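PDB 4EHU: 2-hydroxyisocaproyl-CoA dehydratase activator from Clostridium difficile, which couples ATP hydrolysis to transfer of one electron from its [4Fe-4S] cluster, bound once per homodimer, to (R)-2-hydroxyisocaproyl-CoA dehydratase, activating it for L-leucine fermentation. Local coordinates for residues 105-110 and 199-204; 23-28 and 48-53; 188-193 and 220-225. All blocks are in the same frame, centred on the assembly; numbering follows the deposited sequence.

Contact 1: residues 105-110 and 199-204; sequences AKVLKL and SLVKRI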
loop_
_atom_site.group_PDB
_atom_site.type_symbol
_atom_site.label_atom_id
_atom_site.label_comp_id
_atom_site.label_asym_id
_atom_site.label_seq_id
_atom_site.Cartn_x
_atom_site.Cartn_y
_atom_site.Cartn_z
ATOM N N ALA A 105 -4.778 10.954 -4.170
ATOM C CA ALA A 105 -5.135 12.198 -3.517
ATOM C C ALA A 105 -4.316 13.264 -4.186
ATOM O O ALA A 105 -3.109 13.098 -4.402
ATOM C CB ALA A 105 -4.792 12.150 -2.047
ATOM N N LYS A 106 -4.989 14.333 -4.576
ATOM C CA LYS A 106 -4.361 15.408 -5.303
ATOM C C LYS A 106 -4.462 16.683 -4.513
ATOM O O LYS A 106 -5.520 16.989 -3.951
ATOM C CB LYS A 106 -5.079 15.605 -6.641
ATOM C CG LYS A 106 -4.910 14.431 -7.610
ATOM C CD LYS A 106 -5.720 14.707 -8.881
ATOM C CE LYS A 106 -5.181 13.873 -10.053
ATOM N NZ LYS A 106 -5.610 12.445 -9.975
ATOM N N VAL A 107 -3.380 17.444 -4.471
ATOM C CA VAL A 107 -3.421 18.756 -3.861
ATOM C C VAL A 107 -3.005 19.807 -4.868
ATOM O O VAL A 107 -1.899 19.756 -5.435
ATOM C CB VAL A 107 -2.531 18.840 -2.613
ATOM C CG1 VAL A 107 -2.617 20.233 -2.008
ATOM C CG2 VAL A 107 -2.963 17.791 -1.600
ATOM N N LEU A 108 -3.917 20.740 -5.110
ATOM C CA LEU A 108 -3.730 21.776 -6.108
ATOM C C LEU A 108 -3.564 23.092 -5.404
ATOM O O LEU A 108 -4.370 23.443 -4.500
ATOM C CB LEU A 108 -4.974 21.885 -7.007
ATOM C CG LEU A 108 -5.242 20.785 -8.036
ATOM C CD1 LEU A 108 -5.600 19.462 -7.377
ATOM C CD2 LEU A 108 -6.390 21.268 -8.964
ATOM N N LYS A 109 -2.563 23.848 -5.815
ATOM C CA LYS A 109 -2.440 25.225 -5.386
ATOM C C LYS A 109 -2.778 26.096 -6.578
ATOM O O LYS A 109 -2.257 25.894 -7.671
ATOM C CB LYS A 109 -1.024 25.533 -4.886
ATOM C CG LYS A 109 -0.802 27.000 -4.586
ATOM C CD LYS A 109 0.573 27.253 -3.977
ATOM C CE LYS A 109 0.549 28.389 -2.975
ATOM N NZ LYS A 109 0.460 27.890 -1.574
ATOM N N LEU A 110 -3.669 27.058 -6.379
ATOM C CA LEU A 110 -4.120 27.914 -7.472
ATOM C C LEU A 110 -3.657 29.344 -7.247
ATOM O O LEU A 110 -3.508 29.775 -6.099
ATOM C CB LEU A 110 -5.653 27.929 -7.538
ATOM C CG LEU A 110 -6.326 26.561 -7.596
ATOM C CD1 LEU A 110 -7.852 26.732 -7.690
ATOM C CD2 LEU A 110 -5.794 25.755 -8.777
ATOM N N SER A 199 0.391 15.881 4.918
ATOM C CA SER A 199 1.806 16.042 4.636
ATOM C C SER A 199 1.977 16.676 3.246
ATOM O O SER A 199 2.856 17.516 3.042
ATOM C CB SER A 199 2.525 14.696 4.696
ATOM O OG SER A 199 3.869 14.815 4.259
ATOM N N LEU A 200 1.138 16.272 2.298
ATOM C CA LEU A 200 1.201 16.859 0.953
ATOM C C LEU A 200 0.813 18.328 1.008
ATOM O O LEU A 200 1.474 19.187 0.416
ATOM C CB LEU A 200 0.247 16.167 -0.022
ATOM C CG LEU A 200 0.416 14.686 -0.269
ATOM C CD1 LEU A 200 -0.587 14.287 -1.338
ATOM C CD2 LEU A 200 1.849 14.384 -0.705
ATOM N N VAL A 201 -0.274 18.628 1.722
ATOM C CA VAL A 201 -0.711 20.002 1.844
ATOM C C VAL A 201 0.366 20.884 2.458
ATOM O O VAL A 201 0.614 21.990 1.997
ATOM C CB VAL A 201 -1.984 20.087 2.734
ATOM C CG1 VAL A 201 -2.377 21.528 2.957
ATOM C CG2 VAL A 201 -3.108 19.313 2.080
ATOM N N LYS A 202 0.995 20.407 3.532
ATOM C CA LYS A 202 2.036 21.180 4.196
ATOM C C LYS A 202 3.246 21.406 3.280
ATOM O O LYS A 202 3.868 22.464 3.296
ATOM C CB LYS A 202 2.428 20.480 5.496
ATOM C CG LYS A 202 1.274 20.508 6.519
ATOM C CD LYS A 202 1.629 19.763 7.818
ATOM C CE LYS A 202 0.478 19.825 8.819
ATOM N NZ LYS A 202 0.739 19.124 10.110
ATOM N N ARG A 203 3.563 20.415 2.465
ATOM C CA ARG A 203 4.650 20.567 1.487
ATOM C C ARG A 203 4.357 21.682 0.480
ATOM O O ARG A 203 5.249 22.472 0.137
ATOM C CB ARG A 203 4.920 19.223 0.800
ATOM C CG ARG A 203 5.685 18.220 1.666
ATOM C CD ARG A 203 5.660 16.804 1.070
ATOM N NE ARG A 203 6.323 16.741 -0.233
ATOM C CZ ARG A 203 6.191 15.740 -1.102
ATOM N NH1 ARG A 203 6.832 15.773 -2.271
ATOM N NH2 ARG A 203 5.415 14.706 -0.809
ATOM N N ILE A 204 3.118 21.764 0.005
ATOM C CA ILE A 204 2.737 22.784 -0.969
ATOM C C ILE A 204 2.553 24.140 -0.307
ATOM O O ILE A 204 2.626 25.181 -0.968
ATOM C CB ILE A 204 1.444 22.397 -1.692
ATOM C CG1 ILE A 204 1.758 21.427 -2.827
ATOM C CG2 ILE A 204 0.775 23.622 -2.281
ATOM C CD1 ILE A 204 0.553 20.965 -3.592
#
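V107 and K109 of strand 105-110 face I204 and the preceding turn of helix 199-204, the two segments running in nearly the same direction, 21° apart, with axes 8.8 Å from each other at closest approach. V107 points toward the helix, and its two methyls divide the work. CG1, anti to the backbone N (chi1 -180°), lies against I204 CD1 at 3.6 Å. CG2 touches both L200 CB, at 3.9 Å, and V201 CG2, at 4.0 Å. A beta-branched residue fits a strand and presents two methyls to the helix, one for I204 and one for L200 and V201. I204 answers with both of its branches: CD1 reaches back over the strand to within 3.3 Å of V107 O, while CG2 packs on K109 CB at 3.7 Å. K109 therefore serves chiefly through its aliphatic part; bends at chi3 and chi4 bring NZ round toward I204 O, 3.5 Å away, near the helix end. L200 and I204 also touch the neighbouring strand 116-122, and V201 touches strand 96-100. On the strand's other face, K106 forms salt bridges with D104 and E79. The whole is a helix laid on the face of a mixed five-stranded sheet in the actin-type ATPase fold; strand 105-110 follows directly after the ATP-binding residues G102, Q103 and D104.

Contact 2: residues 23-28 and 48-53; sequences DIVASE and GKTGLA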
loop_
_atom_site.group_PDB
_atom_site.type_symbol
_atom_site.label_atom_id
_atom_site.label_comp_id
_atom_site.label_asym_id
_atom_site.label_seq_id
_atom_site.Cartn_x
_atom_site.Cartn_y
_atom_site.Cartn_z
ATOM N N ASP A 23 -26.956 26.793 -13.943
ATOM C CA ASP A 23 -27.813 26.016 -13.056
ATOM C C ASP A 23 -27.673 24.507 -13.244
ATOM O O ASP A 23 -27.947 23.977 -14.315
ATOM C CB ASP A 23 -29.278 26.430 -13.254
ATOM C CG ASP A 23 -29.564 27.836 -12.744
ATOM O OD1 ASP A 23 -29.123 28.178 -11.619
ATOM O OD2 ASP A 23 -30.227 28.603 -13.470
ATOM N N ILE A 24 -27.251 23.820 -12.187
ATOM C CA ILE A 24 -27.209 22.365 -12.191
ATOM C C ILE A 24 -28.632 21.833 -12.171
ATOM O O ILE A 24 -29.337 21.999 -11.178
ATOM C CB ILE A 24 -26.472 21.816 -10.954
ATOM C CG1 ILE A 24 -25.031 22.334 -10.907
ATOM C CG2 ILE A 24 -26.479 20.295 -10.962
ATOM C CD1 ILE A 24 -24.248 21.861 -9.688
ATOM N N VAL A 25 -29.066 21.209 -13.263
ATOM C CA VAL A 25 -30.425 20.678 -13.336
ATOM C C VAL A 25 -30.447 19.174 -13.067
ATOM O O VAL A 25 -31.512 18.584 -12.888
ATOM C CB VAL A 25 -31.121 21.003 -14.690
ATOM C CG1 VAL A 25 -31.292 22.513 -14.848
ATOM C CG2 VAL A 25 -30.353 20.414 -15.877
ATOM N N ALA A 26 -29.269 18.557 -13.015
ATOM C CA ALA A 26 -29.181 17.129 -12.740
ATOM C C ALA A 26 -27.756 16.731 -12.391
ATOM O O ALA A 26 -26.782 17.308 -12.884
ATOM C CB ALA A 26 -29.677 16.314 -13.935
ATOM N N SER A 27 -27.639 15.744 -11.514
ATOM C CA SER A 27 -26.347 15.181 -11.181
ATOM C C SER A 27 -26.556 13.738 -10.777
ATOM O O SER A 27 -27.655 13.340 -10.406
ATOM C CB SER A 27 -25.707 15.960 -10.047
ATOM O OG SER A 27 -26.464 15.809 -8.855
ATOM N N GLU A 28 -25.509 12.939 -10.859
ATOM C CA GLU A 28 -25.655 11.533 -10.558
ATOM C C GLU A 28 -24.291 10.940 -10.310
ATOM O O GLU A 28 -23.330 11.245 -11.019
ATOM C CB GLU A 28 -26.353 10.808 -11.711
ATOM C CG GLU A 28 -26.625 9.334 -11.453
ATOM C CD GLU A 28 -27.578 9.107 -10.294
ATOM O OE1 GLU A 28 -28.394 10.008 -10.006
ATOM O OE2 GLU A 28 -27.508 8.028 -9.668
ATOM N N GLY A 48 -33.009 10.265 -17.496
ATOM C CA GLY A 48 -34.265 9.907 -16.867
ATOM C C GLY A 48 -34.794 11.038 -16.005
ATOM O O GLY A 48 -35.980 11.370 -16.052
ATOM N N LYS A 49 -33.907 11.635 -15.221
ATOM C CA LYS A 49 -34.280 12.722 -14.325
ATOM C C LYS A 49 -34.794 13.923 -15.100
ATOM O O LYS A 49 -35.813 14.514 -14.747
ATOM C CB LYS A 49 -33.079 13.172 -13.493
ATOM C CG LYS A 49 -32.538 12.146 -12.518
ATOM C CD LYS A 49 -31.472 12.780 -11.642
ATOM C CE LYS A 49 -30.652 11.745 -10.892
ATOM N NZ LYS A 49 -30.080 12.323 -9.649
ATOM N N THR A 50 -34.071 14.288 -16.153
ATOM C CA THR A 50 -34.321 15.537 -16.861
ATOM C C THR A 50 -35.322 15.377 -17.998
ATOM O O THR A 50 -35.898 16.358 -18.465
ATOM C CB THR A 50 -33.024 16.094 -17.461
ATOM O OG1 THR A 50 -32.536 15.186 -18.455
ATOM C CG2 THR A 50 -31.961 16.288 -16.378
ATOM N N GLY A 51 -35.520 14.143 -18.447
ATOM C CA GLY A 51 -36.342 13.886 -19.613
ATOM C C GLY A 51 -35.653 14.352 -20.881
ATOM O O GLY A 51 -36.283 14.497 -21.928
ATOM N N LEU A 52 -34.350 14.589 -20.783
ATOM C CA LEU A 52 -33.562 15.017 -21.930
ATOM C C LEU A 52 -32.983 13.806 -22.654
ATOM O O LEU A 52 -32.988 12.695 -22.126
ATOM C CB LEU A 52 -32.430 15.950 -21.480
ATOM C CG LEU A 52 -32.857 17.304 -20.899
ATOM C CD1 LEU A 52 -31.682 18.002 -20.201
ATOM C CD2 LEU A 52 -33.453 18.191 -21.991
ATOM N N ALA A 53 -32.499 14.028 -23.870
ATOM C CA ALA A 53 -31.818 12.991 -24.633
ATOM C C ALA A 53 -30.494 13.543 -25.141
ATOM O O ALA A 53 -30.251 14.745 -25.068
ATOM C CB ALA A 53 -32.680 12.530 -25.790
#
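The flat carboxylate of E28 and the peptide carbonyl of S27 both meet K49, each at its oxygen end rather than over a face. K49 NZ gives S27 O a hydrogen bond of 2.7 Å, almost straight on to the carbonyl (177°). The same nitrogen forms a salt bridge with E28 OE1 at 2.9 Å, although the hydrogen bond within it is weak, probably because OE1 lies beside the CE-NZ bond, away from the direction of an N-H: K49 CE is 3.0 Å from E28 OE1, almost as near as NZ. K49 is extended beyond CG and spans the distance from helix to strand, whereas E28 folds at chi2 (63°) to turn its acid group toward the amine.

Farther along, the contact becomes apolar. The small A26 lets the helix end come close to the strand, and its CB meets T50 CG2 at 3.3 Å, a strained distance for two methyl groups on which nothing should rest. The T50 hydroxyl is engaged by its own chain, bonding to L46 O and accepting from L52 N at 3.0 Å in an ST turn; G51, with positive phi, ends the helix there. V25 and A26 together face I17 in a classic beta bulge of the outermost strand.

One lysine thus ties a backbone carbonyl and an acid of that strand to the C-terminal end of helix 38-50, and its charge is probably balanced mainly by E28, at a surface where water would moderate the attraction.

Contact 3: residues 188-193 and 220-225; sequences GIHTSV and SGIVRA. With ACT (acetate ion), chain I.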
loop_
_atom_site.group_PDB
_atom_site.type_symbol
_atom_site.label_atom_id
_atom_site.label_comp_id
_atom_site.label_asym_id
_atom_site.label_seq_id
_atom_site.Cartn_x
_atom_site.Cartn_y
_atom_site.Cartn_z
ATOM N N GLY A 188 -9.125 6.698 14.543
ATOM C CA GLY A 188 -7.726 6.400 14.237
ATOM C C GLY A 188 -7.521 6.208 12.751
ATOM O O GLY A 188 -6.532 6.663 12.210
ATOM N N ILE A 189 -8.454 5.515 12.109
ATOM C CA ILE A 189 -8.425 5.311 10.659
ATOM C C ILE A 189 -8.458 6.666 9.924
ATOM O O ILE A 189 -7.720 6.886 8.973
ATOM C CB ILE A 189 -9.625 4.431 10.254
ATOM C CG1 ILE A 189 -9.325 2.954 10.587
ATOM C CG2 ILE A 189 -9.978 4.623 8.776
ATOM C CD1 ILE A 189 -10.605 2.094 10.613
ATOM N N HIS A 190 -9.289 7.594 10.400
ATOM C CA HIS A 190 -9.372 8.904 9.799
ATOM C C HIS A 190 -8.088 9.679 9.985
ATOM O O HIS A 190 -7.620 10.364 9.077
ATOM C CB HIS A 190 -10.554 9.675 10.385
ATOM C CG HIS A 190 -11.874 9.128 9.975
ATOM N ND1 HIS A 190 -13.039 9.419 10.654
ATOM C CD2 HIS A 190 -12.229 8.358 8.923
ATOM C CE1 HIS A 190 -14.047 8.802 10.062
ATOM N NE2 HIS A 190 -13.581 8.152 9.012
ATOM N N THR A 191 -7.499 9.563 11.158
ATOM C CA THR A 191 -6.274 10.274 11.418
ATOM C C THR A 191 -5.162 9.737 10.502
ATOM O O THR A 191 -4.384 10.509 9.987
ATOM C CB THR A 191 -5.892 10.148 12.892
ATOM O OG1 THR A 191 -6.818 10.937 13.643
ATOM C CG2 THR A 191 -4.448 10.652 13.126
ATOM N N SER A 192 -5.131 8.432 10.266
ATOM C CA SER A 192 -4.159 7.871 9.308
ATOM C C SER A 192 -4.243 8.548 7.942
ATOM O O SER A 192 -3.231 8.970 7.381
ATOM C CB SER A 192 -4.391 6.375 9.146
ATOM O OG SER A 192 -4.003 5.697 10.324
ATOM N N VAL A 193 -5.453 8.670 7.407
ATOM C CA VAL A 193 -5.620 9.243 6.072
ATOM C C VAL A 193 -5.207 10.706 6.130
ATOM O O VAL A 193 -4.459 11.189 5.276
ATOM C CB VAL A 193 -7.071 9.122 5.617
ATOM C CG1 VAL A 193 -7.334 9.995 4.351
ATOM C CG2 VAL A 193 -7.401 7.650 5.382
ATOM N N SER A 220 -17.373 13.242 6.916
ATOM C CA SER A 220 -17.151 14.409 7.766
ATOM C C SER A 220 -16.012 14.167 8.727
ATOM O O SER A 220 -15.377 15.116 9.151
ATOM C CB SER A 220 -18.417 14.754 8.555
ATOM O OG SER A 220 -18.722 13.701 9.446
ATOM N N GLY A 221 -15.747 12.903 9.048
ATOM C CA GLY A 221 -14.633 12.550 9.919
ATOM C C GLY A 221 -13.297 12.857 9.289
ATOM O O GLY A 221 -12.354 13.281 9.956
ATOM N N ILE A 222 -13.189 12.609 7.982
ATOM C CA ILE A 222 -11.960 12.935 7.264
ATOM C C ILE A 222 -11.799 14.448 7.173
ATOM O O ILE A 222 -10.696 14.965 7.358
ATOM C CB ILE A 222 -11.955 12.330 5.864
ATOM C CG1 ILE A 222 -11.852 10.798 5.957
ATOM C CG2 ILE A 222 -10.799 12.933 5.041
ATOM C CD1 ILE A 222 -10.469 10.263 6.413
ATOM N N VAL A 223 -12.879 15.166 6.900
ATOM C CA VAL A 223 -12.802 16.617 6.842
ATOM C C VAL A 223 -12.331 17.172 8.201
ATOM O O VAL A 223 -11.410 17.991 8.245
ATOM C CB VAL A 223 -14.128 17.239 6.423
ATOM C CG1 VAL A 223 -14.028 18.774 6.452
ATOM C CG2 VAL A 223 -14.493 16.738 5.002
ATOM N N ARG A 224 -12.931 16.711 9.297
ATOM C CA ARG A 224 -12.541 17.213 10.621
ATOM C C ARG A 224 -11.076 16.884 10.934
ATOM O O ARG A 224 -10.344 17.735 11.446
ATOM C CB ARG A 224 -13.436 16.626 11.715
ATOM C CG ARG A 224 -14.838 17.190 11.702
ATOM C CD ARG A 224 -15.626 16.722 12.930
ATOM N NE ARG A 224 -15.709 15.269 13.040
ATOM C CZ ARG A 224 -16.636 14.513 12.452
ATOM N NH1 ARG A 224 -17.584 15.072 11.714
ATOM N NH2 ARG A 224 -16.615 13.191 12.622
ATOM N N ALA A 225 -10.645 15.659 10.634
ATOM C CA ALA A 225 -9.265 15.259 10.906
ATOM C C ALA A 225 -8.298 16.076 10.055
ATOM O O ALA A 225 -7.230 16.476 10.533
ATOM C CB ALA A 225 -9.089 13.780 10.644
HETATM C C ACT I . -13.826 13.027 15.116
HETATM O O ACT I . -14.129 12.596 13.979
HETATM O OXT ACT I . -14.427 14.055 15.529
HETATM C CH3 ACT I . -12.804 12.325 15.965
HETATM O O HOH W 1 -12.119 11.730 12.469
#
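The imidazole of H190 lies nearly parallel over the G221-I222 peptide, which covers one ring face, with I222 N 4.1 Å above the plane and over its centre. G221 suits this position because, having no side chain, it lets H190 ND1 come within 3.6 Å of its CA. The amide over the ring is otherwise engaged, I222 N being hydrogen-bonded to N219 OD1. The two helical segments cross at -56°, and their closest pair of CA atoms belongs to H190 and I222.

I222 supplies the apolar half of the contact. Its CD1 wedges between H190 CD2, 3.6 Å away, and V193 CB, 3.7 Å away; a chi2 of -71° turns the methyl toward both. A225, small enough for the crossing, sets its CB 4.0 Å from H190 O.

The polar side is built round a water and an acetate that probably came from the crystallisation liquor. The water links H190 ND1, G221 O and acetate O, donating to the last two. R224 holds the acetate at its guanidinium edge: NH2 binds acetate O at 2.9 Å, and NE reaches both carboxylate oxygens. S220 O and G221 CA lie against one guanidinium face, while NH1 makes a weak bond to S220 OG. NH2 also bonds to G148 O.

The crossing thus joins an imidazole-peptide contact to aliphatic packing. Beside it R224, probably positive, can hold a carboxylate together with S151 OG, but the acetate is probably adventitious and no physiological anion is implied.

Contacts 1 and 3 are buried and share helix 182-204: its C-terminal turns lie on a sheet face in contact 1, and a turn nearer its middle crosses helix 220-230 in contact 3. Their centres are about 17 Å apart, and their segments alternate along the chain. Contact 2 closes earlier in the sequence, on the other side of the chain's centre and about 33 Å between centres from either; it is a surface contact at the outermost strand of the other five-stranded sheet. The chemistry follows the place: contact 1 is almost wholly aliphatic, contact 2 relies on a charged pair and a carbonyl, and contact 3 combines apolar packing with an imidazole over a peptide and a bridging water.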